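Long-range contacts in SusD-like carbohydrate binding protein BF1063 (Bacteroides fragilis NCTC 9343, PDB 3I4G), which probably binds carbohydrates at the outer membrane of Bacteroides fragilis as a SusD-like glycan-capturing protein: residues A[288-293]-A[444-449]; A[316-321]-A[421-426]. All coordinates share one frame; numbering follows the deposited sequence.

Contact 1 (A[288-293]-A[444-449]); sequences YESYEF and RRIELA
Ser290 and Tyr291 meet the last turn of helix 433-447 chiefly through one isoleucine, a compact case of a loop packed on a helix by side chains and a shared water. Ser290 comes first. Its OG, anti to the backbone N (chi1 -168°), extends to 3.5 Å from Ile446 CD1, and its CB lies over one face of the Arg445 guanidinium, 4.0 Å from NH1. The arginine is fully extended past the serine, and its polar end is engaged elsewhere: Asn62 is its strongest partner and Asp286, just ahead of the loop, forms a salt bridge with NH2.

Tyr291 follows with the broader surface. Ile446 CD1 sits over one ring face, offset toward the rim and 4.0 Å from the ring centroid in a CH-pi contact. The other branch, CG2, comes in lower on the same side, at the CD1-CE1 rim of the ring (3.7 Å from Tyr291 CE1). The phenol oxygen reaches just past the helix end, where Ala449 CB lies 3.8 Å from OH. Beside it a water, in the plane of the ring, joins Tyr291 OH to Ile446 O at 2.7 Å on each side; the water donates to the carbonyl, adding to a weak backbone bond from Ala449 N.

Around this pair, helix 317-322 packs against Tyr291 through Leu319 and Thr322 and against Ile446 through Arg318. Helix 387-400 touches Arg444 and Glu447, and helix 454-461 touches Arg444 and Arg445.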
ATOM      1  N   TYR A 288       4.314 -14.350  -7.189  1.00  8.91           N
ATOM      2  CA  TYR A 288       4.579 -14.846  -8.526  1.00  8.98           C
ATOM      3  C   TYR A 288       3.603 -15.943  -8.970  1.00  9.60           C
ATOM      4  O   TYR A 288       3.122 -15.930 -10.110  1.00  8.97           O
ATOM      5  CB  TYR A 288       6.035 -15.347  -8.658  1.00  9.83           C
ATOM      6  CG  TYR A 288       6.225 -16.157  -9.905  1.00  9.55           C
ATOM      7  CD1 TYR A 288       6.257 -15.516 -11.146  1.00 11.36           C
ATOM      8  CD2 TYR A 288       6.319 -17.541  -9.883  1.00  9.68           C
ATOM      9  CE1 TYR A 288       6.379 -16.247 -12.309  1.00 11.15           C
ATOM     10  CE2 TYR A 288       6.430 -18.263 -11.090  1.00 10.12           C
ATOM     11  CZ  TYR A 288       6.437 -17.573 -12.272  1.00 10.71           C
ATOM     12  OH  TYR A 288       6.563 -18.246 -13.503  1.00 15.56           O
ATOM     13  N   GLU A 289       3.306 -16.877  -8.089  1.00  8.35           N
ATOM     14  CA  GLU A 289       2.442 -18.012  -8.376  1.00  8.14           C
ATOM     15  C   GLU A 289       0.952 -17.683  -8.426  1.00  8.97           C
ATOM     16  O   GLU A 289       0.161 -18.502  -8.875  1.00  9.85           O
ATOM     17  CB  GLU A 289       2.658 -19.082  -7.303  1.00  9.47           C
ATOM     18  CG  GLU A 289       4.047 -19.681  -7.327  1.00  9.30           C
ATOM     19  CD  GLU A 289       4.435 -20.395  -6.062  1.00 10.28           C
ATOM     20  OE1 GLU A 289       3.565 -20.620  -5.182  1.00 12.13           O
ATOM     21  OE2 GLU A 289       5.628 -20.706  -5.923  1.00  9.13           O
ATOM     22  N   SER A 290       0.580 -16.489  -7.985  1.00  9.31           N
ATOM     23  CA  SER A 290      -0.827 -16.143  -7.870  1.00  8.42           C
ATOM     24  C   SER A 290      -1.468 -15.739  -9.208  1.00  8.90           C
ATOM     25  O   SER A 290      -2.668 -15.957  -9.415  1.00  9.92           O
ATOM     26  CB  SER A 290      -0.989 -15.035  -6.798  1.00  8.20           C
ATOM     27  OG  SER A 290      -2.375 -14.895  -6.496  1.00 11.52           O
ATOM     28  N   TYR A 291      -0.702 -15.153 -10.106  1.00  9.45           N
ATOM     29  CA  TYR A 291      -1.217 -14.656 -11.361  1.00  9.31           C
ATOM     30  C   TYR A 291      -1.780 -15.801 -12.213  1.00  8.69           C
ATOM     31  O   TYR A 291      -1.178 -16.865 -12.315  1.00  9.91           O
ATOM     32  CB  TYR A 291      -0.124 -13.936 -12.147  1.00  9.28           C
ATOM     33  CG  TYR A 291       0.403 -12.704 -11.495  1.00  8.63           C
ATOM     34  CD1 TYR A 291      -0.164 -11.475 -11.710  1.00  8.93           C
ATOM     35  CD2 TYR A 291       1.498 -12.764 -10.665  1.00  8.79           C
ATOM     36  CE1 TYR A 291       0.307 -10.327 -11.080  1.00  7.29           C
ATOM     37  CE2 TYR A 291       1.976 -11.639 -10.045  1.00  8.18           C
ATOM     38  CZ  TYR A 291       1.392 -10.429 -10.249  1.00  7.17           C
ATOM     39  OH  TYR A 291       1.876  -9.278  -9.635  1.00  8.81           O
ATOM     40  N   GLU A 292      -2.943 -15.620 -12.808  1.00  7.73           N
ATOM     41  CA  GLU A 292      -3.463 -16.633 -13.707  1.00  9.13           C
ATOM     42  C   GLU A 292      -2.645 -16.787 -14.982  1.00  8.48           C
ATOM     43  O   GLU A 292      -1.831 -15.949 -15.327  1.00  9.22           O
ATOM     44  CB  GLU A 292      -4.894 -16.267 -14.085  1.00  8.62           C
ATOM     45  CG  GLU A 292      -5.856 -16.327 -12.916  1.00  9.70           C
ATOM     46  CD  GLU A 292      -7.129 -15.504 -13.103  1.00 12.53           C
ATOM     47  OE1 GLU A 292      -7.407 -14.983 -14.198  1.00 14.60           O
ATOM     48  OE2 GLU A 292      -7.917 -15.443 -12.126  1.00 17.58           O
ATOM     49  N   PHE A 293      -2.881 -17.896 -15.707  1.00  9.19           N
ATOM     50  CA  PHE A 293      -2.450 -17.979 -17.071  1.00  9.44           C
ATOM     51  C   PHE A 293      -3.329 -16.997 -17.856  1.00  8.84           C
ATOM     52  O   PHE A 293      -4.386 -16.549 -17.400  1.00 10.72           O
ATOM     53  CB  PHE A 293      -2.614 -19.402 -17.624  1.00  9.59           C
ATOM     54  CG  PHE A 293      -1.620 -20.388 -17.072  1.00  9.11           C
ATOM     55  CD1 PHE A 293      -0.274 -20.286 -17.406  1.00 12.17           C
ATOM     56  CD2 PHE A 293      -2.019 -21.448 -16.290  1.00 12.78           C
ATOM     57  CE1 PHE A 293       0.633 -21.220 -16.920  1.00 12.11           C
ATOM     58  CE2 PHE A 293      -1.101 -22.360 -15.796  1.00 12.95           C
ATOM     59  CZ  PHE A 293       0.208 -22.243 -16.113  1.00 11.65           C
ATOM     60  N   ARG A 444      -8.234  -8.678  -6.148  1.00  9.89           N
ATOM     61  CA  ARG A 444      -7.706  -7.584  -5.436  1.00  9.06           C
ATOM     62  C   ARG A 444      -6.201  -7.780  -5.182  1.00  8.93           C
ATOM     63  O   ARG A 444      -5.394  -6.857  -5.312  1.00  9.68           O
ATOM     64  CB  ARG A 444      -8.483  -7.423  -4.122  1.00 12.68           C
ATOM     65  CG  ARG A 444      -8.100  -6.279  -3.315  1.00 10.83           C
ATOM     66  CD  ARG A 444      -8.978  -6.261  -2.026  1.00 11.22           C
ATOM     67  NE  ARG A 444      -8.562  -5.171  -1.196  1.00 10.71           N
ATOM     68  CZ  ARG A 444      -9.115  -3.979  -1.136  1.00  8.90           C
ATOM     69  NH1 ARG A 444     -10.204  -3.660  -1.845  1.00 10.47           N
ATOM     70  NH2 ARG A 444      -8.553  -3.106  -0.345  1.00 10.34           N
ATOM     71  N   ARG A 445      -5.791  -8.982  -4.801  1.00  7.98           N
ATOM     72  CA  ARG A 445      -4.372  -9.298  -4.589  1.00  7.40           C
ATOM     73  C   ARG A 445      -3.561  -9.008  -5.841  1.00  8.77           C
ATOM     74  O   ARG A 445      -2.517  -8.349  -5.795  1.00  8.67           O
ATOM     75  CB  ARG A 445      -4.199 -10.769  -4.208  1.00  8.24           C
ATOM     76  CG  ARG A 445      -2.786 -11.103  -3.886  1.00  8.43           C
ATOM     77  CD  ARG A 445      -2.520 -12.541  -3.567  1.00  8.85           C
ATOM     78  NE  ARG A 445      -1.125 -12.676  -3.056  1.00  8.12           N
ATOM     79  CZ  ARG A 445      -0.542 -13.811  -2.716  1.00  9.29           C
ATOM     80  NH1 ARG A 445      -1.163 -14.964  -2.836  1.00  8.82           N
ATOM     81  NH2 ARG A 445       0.702 -13.783  -2.276  1.00  9.04           N
ATOM     82  N   ILE A 446      -4.043  -9.480  -6.976  1.00  8.47           N
ATOM     83  CA  ILE A 446      -3.320  -9.276  -8.217  1.00  7.91           C
ATOM     84  C   ILE A 446      -3.310  -7.824  -8.653  1.00  8.31           C
ATOM     85  O   ILE A 446      -2.269  -7.229  -8.940  1.00  8.60           O
ATOM     86  CB  ILE A 446      -3.937 -10.150  -9.344  1.00  8.32           C
ATOM     87  CG1 ILE A 446      -3.818 -11.639  -9.031  1.00  9.99           C
ATOM     88  CG2 ILE A 446      -3.306  -9.822 -10.709  1.00  9.49           C
ATOM     89  CD1 ILE A 446      -2.433 -12.121  -8.662  1.00 11.43           C
ATOM     90  N   GLU A 447      -4.478  -7.197  -8.630  1.00  8.43           N
ATOM     91  CA  GLU A 447      -4.577  -5.816  -9.105  1.00  7.80           C
ATOM     92  C   GLU A 447      -3.728  -4.851  -8.310  1.00  8.37           C
ATOM     93  O   GLU A 447      -3.084  -3.970  -8.891  1.00  8.90           O
ATOM     94  CB  GLU A 447      -6.038  -5.380  -9.089  1.00  7.35           C
ATOM     95  CG  GLU A 447      -6.257  -3.953  -9.493  1.00  8.51           C
ATOM     96  CD  GLU A 447      -5.901  -3.616 -10.924  1.00  8.30           C
ATOM     97  OE1 GLU A 447      -5.783  -4.540 -11.750  1.00  9.18           O
ATOM     98  OE2 GLU A 447      -5.737  -2.418 -11.218  1.00  9.03           O
ATOM     99  N   LEU A 448      -3.684  -5.026  -6.991  1.00  8.28           N
ATOM    100  CA  LEU A 448      -3.004  -4.086  -6.110  1.00  8.11           C
ATOM    101  C   LEU A 448      -1.658  -4.562  -5.626  1.00  8.80           C
ATOM    102  O   LEU A 448      -1.077  -3.934  -4.744  1.00  9.22           O
ATOM    103  CB  LEU A 448      -3.898  -3.802  -4.893  1.00  8.19           C
ATOM    104  CG  LEU A 448      -5.285  -3.259  -5.182  1.00  9.50           C
ATOM    105  CD1 LEU A 448      -6.106  -3.197  -3.870  1.00 11.20           C
ATOM    106  CD2 LEU A 448      -5.234  -1.892  -5.869  1.00 11.39           C
ATOM    107  N   ALA A 449      -1.103  -5.599  -6.221  1.00  8.69           N
ATOM    108  CA  ALA A 449       0.160  -6.144  -5.747  1.00  6.85           C
ATOM    109  C   ALA A 449       1.284  -5.118  -5.736  1.00  8.55           C
ATOM    110  O   ALA A 449       1.502  -4.370  -6.696  1.00  9.02           O
ATOM    111  CB  ALA A 449       0.571  -7.390  -6.571  1.00  9.30           C
TER
HETATM  112  O   HOH W   1       0.226  -7.213 -10.079  1.00  9.62           O

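Contact 2 (A[316-321]-A[421-426]); sequences DPRLDY and ASVNMP
An N-capped helix start packed against a loop is the element here: Asp316 caps helix 317-322, and the loop between helices 414-418 and 433-447 lies along that first turn, with Val423, Met425 and the Ser422 carbonyl making the contact. Asp316 OD1 accepts from Arg318 N, the capping bond, and also from Arg318 NE in a nearly straight bond (174°) that lies in the guanidinium plane. Arg318 NH2 completes a side-on grip by reaching the syn lone pair of Asp316 OD2 at 2.8 Å. A bend at chi3 (-73°) turns the arginine back toward the aspartate.

The loop packs against this ion pair. Val423 CG1 stands over one face of the guanidinium, 3.6 Å from Arg318 NE, while CG2 rests on the aliphatic part of the same chain, 3.8 Å from CG. Met425, a selenomethionine bent at chi2 and chi3, folds beside the carboxylate, its CE 3.7 Å from Asp316 OD2 and its SE 4.0 Å from Pro317 CD. The proline ring also lies against the loop backbone, with CG 3.5 Å from Val423 O.

One turn on, Tyr321 OH donates to Ser422 O at 2.6 Å, meeting a lone pair in the carbonyl plane; that oxygen in turn lies in the plane of the phenol ring. Ser422 OG is held from outside by Ala234 and Tyr236.

Two donors on OD1 and one on OD2 fix the carboxylate's rotation. Arg318 NH1 also bridges Glu447 and Glu443, and apolar groups beside this Arg318-centred network would be expected to strengthen its electrostatics by limiting water. Capping and charge pairing organise the helix start itself; the Tyr321 bond and the packing of Val423, Met425 and Pro317 hold it to the loop.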
ATOM      1  N   ASP A 316      -0.945 -13.606 -16.851  1.00  8.21           N
ATOM      2  CA  ASP A 316      -1.592 -12.296 -16.693  1.00  8.24           C
ATOM      3  C   ASP A 316      -0.537 -11.212 -16.972  1.00  8.04           C
ATOM      4  O   ASP A 316       0.535 -11.242 -16.374  1.00  8.82           O
ATOM      5  CB  ASP A 316      -2.117 -12.207 -15.268  1.00  8.00           C
ATOM      6  CG  ASP A 316      -3.040 -11.017 -15.017  1.00  9.24           C
ATOM      7  OD1 ASP A 316      -2.720  -9.882 -15.410  1.00  9.16           O
ATOM      8  OD2 ASP A 316      -4.052 -11.237 -14.333  1.00  8.55           O
ATOM      9  N   PRO A 317      -0.839 -10.240 -17.858  1.00  7.71           N
ATOM     10  CA  PRO A 317       0.125  -9.189 -18.149  1.00  8.81           C
ATOM     11  C   PRO A 317       0.570  -8.432 -16.913  1.00  7.47           C
ATOM     12  O   PRO A 317       1.685  -7.887 -16.920  1.00  8.51           O
ATOM     13  CB  PRO A 317      -0.633  -8.262 -19.133  1.00  9.61           C
ATOM     14  CG  PRO A 317      -1.605  -9.152 -19.777  1.00 13.28           C
ATOM     15  CD  PRO A 317      -2.032 -10.123 -18.711  1.00  8.84           C
ATOM     16  N   ARG A 318      -0.265  -8.402 -15.866  1.00  8.26           N
ATOM     17  CA  ARG A 318       0.138  -7.670 -14.645  1.00  8.19           C
ATOM     18  C   ARG A 318       1.338  -8.280 -13.951  1.00  7.92           C
ATOM     19  O   ARG A 318       1.986  -7.562 -13.170  1.00  7.69           O
ATOM     20  CB  ARG A 318      -1.045  -7.560 -13.671  1.00  7.55           C
ATOM     21  CG  ARG A 318      -2.102  -6.605 -14.191  1.00  7.98           C
ATOM     22  CD  ARG A 318      -3.366  -6.646 -13.399  1.00  8.91           C
ATOM     23  NE  ARG A 318      -4.120  -7.880 -13.667  1.00  8.10           N
ATOM     24  CZ  ARG A 318      -5.302  -8.167 -13.145  1.00  7.71           C
ATOM     25  NH1 ARG A 318      -5.920  -7.315 -12.346  1.00  8.57           N
ATOM     26  NH2 ARG A 318      -5.877  -9.331 -13.441  1.00  8.61           N
ATOM     27  N   LEU A 319       1.671  -9.551 -14.238  1.00  6.94           N
ATOM     28  CA  LEU A 319       2.869 -10.128 -13.623  1.00  7.77           C
ATOM     29  C   LEU A 319       4.099  -9.389 -14.122  1.00  8.12           C
ATOM     30  O   LEU A 319       4.810  -8.769 -13.343  1.00  7.75           O
ATOM     31  CB  LEU A 319       2.932 -11.611 -13.945  1.00  8.58           C
ATOM     32  CG  LEU A 319       4.001 -12.471 -13.274  1.00  7.52           C
ATOM     33  CD1 LEU A 319       3.604 -13.948 -13.429  1.00  9.79           C
ATOM     34  CD2 LEU A 319       5.418 -12.211 -13.823  1.00  8.82           C
ATOM     35  N   ASP A 320       4.320  -9.380 -15.442  1.00  7.54           N
ATOM     36  CA  ASP A 320       5.466  -8.651 -15.970  1.00  7.62           C
ATOM     37  C   ASP A 320       5.345  -7.153 -15.728  1.00  8.39           C
ATOM     38  O   ASP A 320       6.377  -6.482 -15.624  1.00  9.66           O
ATOM     39  CB  ASP A 320       5.665  -8.957 -17.484  1.00  8.47           C
ATOM     40  CG  ASP A 320       6.351 -10.284 -17.749  1.00 10.69           C
ATOM     41  OD1 ASP A 320       7.239 -10.657 -16.938  1.00 10.02           O
ATOM     42  OD2 ASP A 320       6.033 -10.920 -18.801  1.00 11.87           O
ATOM     43  N   TYR A 321       4.142  -6.596 -15.629  1.00  7.36           N
ATOM     44  CA  TYR A 321       4.056  -5.160 -15.311  1.00  7.84           C
ATOM     45  C   TYR A 321       4.527  -4.837 -13.889  1.00  8.05           C
ATOM     46  O   TYR A 321       4.992  -3.752 -13.624  1.00  8.30           O
ATOM     47  CB  TYR A 321       2.638  -4.613 -15.429  1.00  8.49           C
ATOM     48  CG  TYR A 321       2.013  -4.679 -16.814  1.00  8.82           C
ATOM     49  CD1 TYR A 321       2.775  -4.612 -17.950  1.00  8.44           C
ATOM     50  CD2 TYR A 321       0.624  -4.696 -16.973  1.00  8.60           C
ATOM     51  CE1 TYR A 321       2.190  -4.642 -19.228  1.00  8.00           C
ATOM     52  CE2 TYR A 321       0.029  -4.741 -18.224  1.00  8.59           C
ATOM     53  CZ  TYR A 321       0.818  -4.717 -19.341  1.00  9.06           C
ATOM     54  OH  TYR A 321       0.269  -4.750 -20.625  1.00 10.23           O
ATOM     55  N   ALA A 421      -7.573  -2.275 -21.150  1.00  9.37           N
ATOM     56  CA  ALA A 421      -6.981  -2.673 -22.447  1.00  9.02           C
ATOM     57  C   ALA A 421      -5.607  -3.318 -22.381  1.00  9.51           C
ATOM     58  O   ALA A 421      -5.302  -4.243 -23.145  1.00 10.39           O
ATOM     59  CB  ALA A 421      -6.924  -1.459 -23.376  1.00 10.65           C
ATOM     60  N   SER A 422      -4.763  -2.828 -21.480  1.00  9.72           N
ATOM     61  CA  SER A 422      -3.408  -3.354 -21.332  1.00  8.83           C
ATOM     62  C   SER A 422      -3.358  -4.684 -20.580  1.00  8.77           C
ATOM     63  O   SER A 422      -2.294  -5.286 -20.466  1.00  9.69           O
ATOM     64  CB  SER A 422      -2.526  -2.338 -20.614  1.00  9.53           C
ATOM     65  OG  SER A 422      -3.048  -2.010 -19.325  1.00  9.28           O
ATOM     66  N   VAL A 423      -4.487  -5.139 -20.037  1.00  8.04           N
ATOM     67  CA  VAL A 423      -4.547  -6.375 -19.275  1.00  8.21           C
ATOM     68  C   VAL A 423      -5.423  -7.375 -20.020  1.00  9.86           C
ATOM     69  O   VAL A 423      -4.970  -8.488 -20.335  1.00 11.36           O
ATOM     70  CB  VAL A 423      -5.022  -6.053 -17.833  1.00  9.36           C
ATOM     71  CG1 VAL A 423      -5.285  -7.325 -17.035  1.00 11.68           C
ATOM     72  CG2 VAL A 423      -4.013  -5.154 -17.106  1.00  9.79           C
ATOM     73  N   ASN A 424      -6.677  -6.995 -20.249  1.00  9.49           N
ATOM     74  CA  ASN A 424      -7.585  -7.752 -21.119  1.00 11.24           C
ATOM     75  C   ASN A 424      -7.701  -9.228 -20.745  1.00 10.55           C
ATOM     76  O   ASN A 424      -7.562 -10.127 -21.586  1.00 11.41           O
ATOM     77  CB  ASN A 424      -7.166  -7.599 -22.572  1.00 14.18           C
ATOM     78  CG  ASN A 424      -8.224  -8.098 -23.534  1.00 16.58           C
ATOM     79  OD1 ASN A 424      -9.412  -7.881 -23.304  1.00 18.84           O
ATOM     80  ND2 ASN A 424      -7.791  -8.752 -24.607  1.00 23.96           N
HETATM   81  N   MSE A 425      -7.931  -9.460 -19.462  1.00  8.90           N
HETATM   82  CA  MSE A 425      -8.102 -10.813 -18.958  1.00  9.64           C
HETATM   83  C   MSE A 425      -9.567 -11.268 -19.069  1.00 10.10           C
HETATM   84  O   MSE A 425     -10.462 -10.439 -19.026  1.00 11.78           O
HETATM   85  CB  MSE A 425      -7.591 -10.895 -17.523  1.00 10.71           C
HETATM   86  CG  MSE A 425      -6.076 -10.835 -17.454  1.00 10.98           C
HETATM   87 SE   MSE A 425      -5.192 -12.464 -18.139  0.75  8.70          SE
HETATM   88  CE  MSE A 425      -5.641 -13.596 -16.683  1.00 11.00           C
ATOM     89  N   PRO A 426      -9.794 -12.584 -19.176  1.00 10.07           N
ATOM     90  CA  PRO A 426     -11.159 -13.052 -19.401  1.00 11.49           C
ATOM     91  C   PRO A 426     -12.135 -12.684 -18.302  1.00 11.88           C
ATOM     92  O   PRO A 426     -11.813 -12.814 -17.127  1.00 11.02           O
ATOM     93  CB  PRO A 426     -11.013 -14.583 -19.443  1.00 12.56           C
ATOM     94  CG  PRO A 426      -9.640 -14.877 -19.642  1.00 13.71           C
ATOM     95  CD  PRO A 426      -8.829 -13.691 -19.207  1.00 11.91           C
TER

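The centres of contacts 1 and 2 lie about 10 Å apart, on the same side of the chain's centre and within the SusD family region. Along the chain the segments run 288-293, 316-321, 421-426, 444-449, so contact 2 falls wholly between the two halves of contact 1. They also touch directly. A salt bridge of 2.8 Å joins Arg318 NH1 to Glu447 OE1, a probable hydrogen bond links Asp316 N to Glu292 O, and Met425 CE packs against Phe293 O. Helices 317-322 and 433-447 and their adjoining loops therefore form one continuous cluster, bringing together parts of the chain up to about 150 residues apart.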